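Alpha-amylase (PDB 6M4K) probably catalyses the endohydrolysis of alpha-1,4-glucosidic linkages in starch-like polysaccharides, as a calcium- and chloride-dependent family 13 glycoside hydrolase. Local coordinates at residues Y10-E24 and L333-Y346. Numbering follows the deposited sequence.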
loop_
_atom_site.group_PDB
_atom_site.type_symbol
_atom_site.label_atom_id
_atom_site.label_comp_id
_atom_site.label_asym_id
_atom_site.label_seq_id
_atom_site.Cartn_x
_atom_site.Cartn_y
_atom_site.Cartn_z
ATOM N N TYR A 10 9.990 11.115 0.360
ATOM C CA TYR A 10 10.420 10.065 -0.544
ATOM C C TYR A 10 11.043 10.698 -1.775
ATOM O O TYR A 10 10.960 11.911 -1.990
ATOM C CB TYR A 10 9.261 9.134 -0.905
ATOM C CG TYR A 10 8.059 9.825 -1.494
ATOM C CD1 TYR A 10 7.081 10.380 -0.683
ATOM C CD2 TYR A 10 7.899 9.916 -2.863
ATOM C CE1 TYR A 10 5.979 11.001 -1.215
ATOM C CE2 TYR A 10 6.796 10.532 -3.409
ATOM C CZ TYR A 10 5.842 11.081 -2.579
ATOM O OH TYR A 10 4.747 11.694 -3.119
ATOM N N TYR A 11 11.702 9.869 -2.567
ATOM C CA TYR A 11 12.482 10.323 -3.708
ATOM C C TYR A 11 12.029 9.562 -4.942
ATOM O O TYR A 11 12.071 8.329 -4.965
ATOM C CB TYR A 11 13.969 10.071 -3.466
ATOM C CG TYR A 11 14.831 10.529 -4.607
ATOM C CD1 TYR A 11 15.085 11.881 -4.796
ATOM C CD2 TYR A 11 15.383 9.624 -5.502
ATOM C CE1 TYR A 11 15.861 12.323 -5.842
ATOM C CE2 TYR A 11 16.171 10.064 -6.559
ATOM C CZ TYR A 11 16.408 11.418 -6.714
ATOM O OH TYR A 11 17.190 11.883 -7.747
ATOM N N CYS A 12 11.621 10.290 -5.970
ATOM C CA CYS A 12 11.164 9.685 -7.208
ATOM C C CYS A 12 11.818 10.378 -8.391
ATOM O O CYS A 12 12.193 11.556 -8.313
ATOM C CB CYS A 12 9.640 9.833 -7.371
ATOM S SG CYS A 12 8.656 8.958 -6.151
ATOM N N GLN A 13 11.932 9.649 -9.492
ATOM C CA GLN A 13 12.330 10.252 -10.752
ATOM C C GLN A 13 11.258 11.244 -11.197
ATOM O O GLN A 13 10.094 11.131 -10.805
ATOM C CB GLN A 13 12.483 9.170 -11.820
ATOM C CG GLN A 13 13.664 8.253 -11.608
ATOM C CD GLN A 13 14.989 8.950 -11.845
ATOM O OE1 GLN A 13 15.901 8.862 -11.024
ATOM N NE2 GLN A 13 15.102 9.644 -12.969
ATOM N N PRO A 14 11.629 12.230 -12.013
ATOM C CA PRO A 14 10.628 13.169 -12.525
ATOM C C PRO A 14 9.485 12.428 -13.206
ATOM O O PRO A 14 9.695 11.453 -13.926
ATOM C CB PRO A 14 11.421 14.013 -13.531
ATOM C CG PRO A 14 12.829 13.965 -13.024
ATOM C CD PRO A 14 12.996 12.582 -12.447
ATOM N N GLY A 15 8.269 12.888 -12.951
ATOM C CA GLY A 15 7.095 12.320 -13.585
ATOM C C GLY A 15 6.594 11.031 -12.975
ATOM O O GLY A 15 5.693 10.406 -13.551
ATOM N N ARG A 16 7.144 10.609 -11.837
ATOM C CA ARG A 16 6.722 9.386 -11.167
ATOM C C ARG A 16 6.401 9.687 -9.711
ATOM O O ARG A 16 7.038 10.538 -9.082
ATOM C CB ARG A 16 7.819 8.320 -11.234
ATOM C CG ARG A 16 8.278 8.075 -12.643
ATOM C CD ARG A 16 9.312 6.987 -12.741
ATOM N NE ARG A 16 9.766 6.842 -14.122
ATOM C CZ ARG A 16 10.812 6.121 -14.511
ATOM N NH1 ARG A 16 11.536 5.451 -13.618
ATOM N NH2 ARG A 16 11.132 6.062 -15.798
ATOM N N ASP A 17 5.422 8.964 -9.163
ATOM C CA ASP A 17 4.961 9.253 -7.809
ATOM C C ASP A 17 4.320 8.047 -7.113
ATOM O O ASP A 17 4.558 7.809 -5.928
ATOM C CB ASP A 17 3.976 10.434 -7.876
ATOM C CG ASP A 17 3.627 10.995 -6.520
ATOM O OD1 ASP A 17 4.551 11.267 -5.715
ATOM O OD2 ASP A 17 2.424 11.190 -6.250
ATOM N N VAL A 18 3.480 7.298 -7.823
ATOM C CA VAL A 18 2.653 6.257 -7.210
ATOM C C VAL A 18 3.496 5.013 -6.974
ATOM O O VAL A 18 4.347 4.661 -7.792
ATOM C CB VAL A 18 1.453 5.969 -8.135
ATOM C CG1 VAL A 18 0.634 4.790 -7.621
ATOM C CG2 VAL A 18 0.581 7.198 -8.268
ATOM N N ILE A 19 3.266 4.336 -5.857
ATOM C CA ILE A 19 3.981 3.095 -5.578
ATOM C C ILE A 19 3.008 1.913 -5.580
ATOM O O ILE A 19 1.784 2.077 -5.526
ATOM C CB ILE A 19 4.803 3.183 -4.282
ATOM C CG1 ILE A 19 3.882 3.363 -3.088
ATOM C CG2 ILE A 19 5.805 4.359 -4.383
ATOM C CD1 ILE A 19 4.596 3.215 -1.751
ATOM N N VAL A 20 3.568 0.706 -5.685
ATOM C CA VAL A 20 2.786 -0.521 -5.838
ATOM C C VAL A 20 3.283 -1.555 -4.837
ATOM O O VAL A 20 4.491 -1.781 -4.722
ATOM C CB VAL A 20 2.890 -1.092 -7.267
ATOM C CG1 VAL A 20 2.077 -2.386 -7.380
ATOM C CG2 VAL A 20 2.450 -0.081 -8.292
ATOM N N HIS A 21 2.362 -2.224 -4.154
ATOM C CA HIS A 21 2.729 -3.338 -3.286
ATOM C C HIS A 21 2.663 -4.622 -4.102
ATOM O O HIS A 21 1.570 -5.107 -4.412
ATOM C CB HIS A 21 1.766 -3.427 -2.117
ATOM C CG HIS A 21 2.138 -4.473 -1.120
ATOM N ND1 HIS A 21 1.260 -4.912 -0.154
ATOM C CD2 HIS A 21 3.299 -5.132 -0.908
ATOM C CE1 HIS A 21 1.862 -5.812 0.602
ATOM N NE2 HIS A 21 3.101 -5.964 0.165
ATOM N N LEU A 22 3.826 -5.156 -4.482
ATOM C CA LEU A 22 3.877 -6.412 -5.236
ATOM C C LEU A 22 3.910 -7.564 -4.226
ATOM O O LEU A 22 4.938 -8.183 -3.947
ATOM C CB LEU A 22 5.048 -6.402 -6.212
ATOM C CG LEU A 22 4.963 -5.360 -7.330
ATOM C CD1 LEU A 22 6.199 -5.440 -8.224
ATOM C CD2 LEU A 22 3.705 -5.547 -8.165
ATOM N N PHE A 23 2.731 -7.832 -3.663
ATOM C CA PHE A 23 2.577 -8.705 -2.501
ATOM C C PHE A 23 2.963 -10.143 -2.854
ATOM O O PHE A 23 2.381 -10.750 -3.764
ATOM C CB PHE A 23 1.113 -8.611 -2.066
ATOM C CG PHE A 23 0.719 -9.520 -0.929
ATOM C CD1 PHE A 23 1.390 -9.504 0.285
ATOM C CD2 PHE A 23 -0.393 -10.352 -1.063
ATOM C CE1 PHE A 23 0.984 -10.317 1.345
ATOM C CE2 PHE A 23 -0.802 -11.169 -0.007
ATOM C CZ PHE A 23 -0.112 -11.158 1.183
ATOM N N GLU A 24 3.961 -10.675 -2.150
ATOM C CA GLU A 24 4.466 -12.037 -2.320
ATOM C C GLU A 24 5.117 -12.288 -3.675
ATOM O O GLU A 24 5.419 -13.449 -4.002
ATOM C CB GLU A 24 3.419 -13.116 -2.004
ATOM C CG GLU A 24 3.071 -13.246 -0.528
ATOM C CD GLU A 24 4.012 -14.158 0.248
ATOM O OE1 GLU A 24 5.082 -14.548 -0.272
ATOM O OE2 GLU A 24 3.671 -14.497 1.395
ATOM N N LEU A 333 -6.624 8.512 -7.275
ATOM C CA LEU A 333 -5.520 8.911 -8.142
ATOM C C LEU A 333 -5.747 10.287 -8.745
ATOM O O LEU A 333 -4.778 11.002 -9.014
ATOM C CB LEU A 333 -5.335 7.876 -9.254
ATOM C CG LEU A 333 -4.613 6.603 -8.792
ATOM C CD1 LEU A 333 -4.766 5.501 -9.821
ATOM C CD2 LEU A 333 -3.130 6.895 -8.552
ATOM N N ALA A 334 -7.002 10.664 -8.988
ATOM C CA ALA A 334 -7.298 11.973 -9.552
ATOM C C ALA A 334 -7.288 13.075 -8.508
ATOM O O ALA A 334 -7.113 14.244 -8.868
ATOM C CB ALA A 334 -8.677 11.950 -10.217
ATOM N N TRP A 335 -7.506 12.739 -7.246
ATOM C CA TRP A 335 -7.541 13.698 -6.154
ATOM C C TRP A 335 -6.115 14.106 -5.790
ATOM O O TRP A 335 -5.135 13.646 -6.377
ATOM C CB TRP A 335 -8.255 13.074 -4.954
ATOM C CG TRP A 335 -8.926 14.000 -3.973
ATOM C CD1 TRP A 335 -8.660 14.107 -2.634
ATOM C CD2 TRP A 335 -10.022 14.883 -4.236
ATOM N NE1 TRP A 335 -9.514 15.013 -2.054
ATOM C CE2 TRP A 335 -10.359 15.503 -3.019
ATOM C CE3 TRP A 335 -10.747 15.215 -5.388
ATOM C CZ2 TRP A 335 -11.390 16.431 -2.920
ATOM C CZ3 TRP A 335 -11.771 16.125 -5.289
ATOM C CH2 TRP A 335 -12.080 16.734 -4.068
ATOM N N ASP A 336 -5.993 15.018 -4.827
ATOM C CA ASP A 336 -4.686 15.428 -4.307
ATOM C C ASP A 336 -4.735 15.229 -2.801
ATOM O O ASP A 336 -5.180 16.112 -2.060
ATOM C CB ASP A 336 -4.363 16.865 -4.679
ATOM C CG ASP A 336 -2.967 17.276 -4.247
ATOM O OD1 ASP A 336 -2.159 16.387 -3.906
ATOM O OD2 ASP A 336 -2.673 18.487 -4.252
ATOM N N TYR A 337 -4.297 14.060 -2.357
ATOM C CA TYR A 337 -4.310 13.721 -0.945
ATOM C C TYR A 337 -3.483 12.465 -0.711
ATOM O O TYR A 337 -3.871 11.355 -1.108
ATOM C CB TYR A 337 -5.734 13.503 -0.409
ATOM C CG TYR A 337 -5.746 13.068 1.045
ATOM C CD1 TYR A 337 -5.475 13.978 2.066
ATOM C CD2 TYR A 337 -5.993 11.743 1.396
ATOM C CE1 TYR A 337 -5.471 13.585 3.396
ATOM C CE2 TYR A 337 -5.986 11.343 2.712
ATOM C CZ TYR A 337 -5.713 12.256 3.713
ATOM O OH TYR A 337 -5.719 11.819 5.014
ATOM N N GLY A 338 -2.331 12.627 -0.066
ATOM C CA GLY A 338 -1.535 11.504 0.373
ATOM C C GLY A 338 -0.619 10.954 -0.701
ATOM O O GLY A 338 -0.742 11.234 -1.892
ATOM N N HIS A 339 0.329 10.141 -0.248
ATOM C CA HIS A 339 1.171 9.360 -1.143
ATOM C C HIS A 339 0.437 8.066 -1.473
ATOM O O HIS A 339 0.184 7.256 -0.575
ATOM C CB HIS A 339 2.505 9.053 -0.468
ATOM C CG HIS A 339 3.507 8.446 -1.392
ATOM N ND1 HIS A 339 4.607 7.741 -0.954
ATOM C CD2 HIS A 339 3.573 8.454 -2.741
ATOM C CE1 HIS A 339 5.310 7.344 -1.999
ATOM N NE2 HIS A 339 4.706 7.766 -3.097
ATOM N N VAL A 340 0.114 7.867 -2.746
ATOM C CA VAL A 340 -0.769 6.771 -3.163
ATOM C C VAL A 340 0.014 5.485 -3.387
ATOM O O VAL A 340 0.993 5.460 -4.146
ATOM C CB VAL A 340 -1.541 7.140 -4.436
ATOM C CG1 VAL A 340 -2.374 5.940 -4.912
ATOM C CG2 VAL A 340 -2.426 8.363 -4.189
ATOM N N ARG A 341 -0.449 4.406 -2.748
ATOM C CA ARG A 341 0.045 3.058 -2.981
ATOM C C ARG A 341 -1.102 2.218 -3.536
ATOM O O ARG A 341 -2.212 2.234 -2.989
ATOM C CB ARG A 341 0.548 2.447 -1.668
ATOM C CG ARG A 341 1.093 1.028 -1.817
ATOM C CD ARG A 341 1.441 0.404 -0.470
ATOM N NE ARG A 341 0.246 0.199 0.347
ATOM C CZ ARG A 341 0.249 -0.017 1.664
ATOM N NH1 ARG A 341 1.387 -0.070 2.335
ATOM N NH2 ARG A 341 -0.898 -0.185 2.322
ATOM N N LEU A 342 -0.845 1.505 -4.626
ATOM C CA LEU A 342 -1.798 0.540 -5.170
ATOM C C LEU A 342 -1.424 -0.869 -4.729
ATOM O O LEU A 342 -0.266 -1.281 -4.855
ATOM C CB LEU A 342 -1.797 0.572 -6.701
ATOM C CG LEU A 342 -2.008 1.910 -7.405
ATOM C CD1 LEU A 342 -2.227 1.698 -8.896
ATOM C CD2 LEU A 342 -3.179 2.662 -6.813
ATOM N N MET A 343 -2.406 -1.605 -4.230
ATOM C CA MET A 343 -2.221 -3.021 -3.962
ATOM C C MET A 343 -2.091 -3.792 -5.273
ATOM O O MET A 343 -2.718 -3.458 -6.283
ATOM C CB MET A 343 -3.450 -3.524 -3.197
ATOM C CG MET A 343 -3.425 -5.001 -2.832
ATOM S SD MET A 343 -2.031 -5.334 -1.748
ATOM C CE MET A 343 -2.137 -7.128 -1.689
ATOM N N SER A 344 -1.265 -4.832 -5.260
ATOM C CA SER A 344 -1.209 -5.795 -6.356
ATOM C C SER A 344 -1.295 -7.188 -5.751
ATOM O O SER A 344 -0.434 -7.575 -4.953
ATOM C CB SER A 344 0.054 -5.629 -7.206
ATOM O OG SER A 344 -0.113 -6.290 -8.453
ATOM N N SER A 345 -2.344 -7.926 -6.123
ATOM C CA SER A 345 -2.795 -9.088 -5.367
ATOM C C SER A 345 -2.629 -10.397 -6.129
ATOM O O SER A 345 -2.430 -10.430 -7.347
ATOM C CB SER A 345 -4.284 -8.952 -5.041
ATOM O OG SER A 345 -4.565 -7.696 -4.459
ATOM N N TYR A 346 -2.793 -11.483 -5.377
ATOM C CA TYR A 346 -3.036 -12.785 -5.969
ATOM C C TYR A 346 -4.422 -13.284 -5.573
ATOM O O TYR A 346 -4.991 -12.887 -4.556
ATOM C CB TYR A 346 -1.947 -13.791 -5.579
ATOM C CG TYR A 346 -1.785 -14.082 -4.095
ATOM C CD1 TYR A 346 -2.661 -14.947 -3.443
ATOM C CD2 TYR A 346 -0.734 -13.533 -3.355
ATOM C CE1 TYR A 346 -2.509 -15.243 -2.107
ATOM C CE2 TYR A 346 -0.572 -13.830 -2.013
ATOM C CZ TYR A 346 -1.459 -14.691 -1.388
ATOM O OH TYR A 346 -1.280 -14.997 -0.066
HETATM O O HOH W 1 2.158 12.523 -2.264
HETATM O O HOH W 2 0.526 10.222 -4.419
HETATM O O HOH W 3 0.441 -10.129 -5.719
#
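The ring of Y10 lies flat on that of H339 in a face-to-face stack, centroids 3.6 Å apart and planes within 3°. C12 SG, D17 OD1 and a water lie at the edge of the tyrosine; D17 O and a second water lie at that of the histidine. F23 CB sits over one face of H21, and E24 CG over one face of F23. H339, whose CG stands opposite the backbone N (chi1 -171°), donates a hydrogen bond from NE2 to D17 O, 2.8 Å away and in the ring plane, while ND1 is hydrogen-bonded to the hydroxyl of Y232; together they fix the ring's rotation. Y10 OH donates to the syn lone pair of D17 OD1 at 2.6 Å. A leucine in place of Y10 would probably uncover one face of H339 and leave D17 OD1 without its hydroxyl partner. This stack sits beside the seam of a TIM barrel, where first strand 19-22 pairs in parallel with eighth strand 339-344. I19 bonds to V340 through its N and to L342 through its O; H21 N then reaches L342 O at 2.9 Å, and a weak S344 N to H21 O bond follows. Outside the barrel V18 CG2 touches L333 CD2. From within its strand M343 CE reaches F23 CB; past the strand ends, the F23 and Y346 rings are nearly parallel but barely overlap.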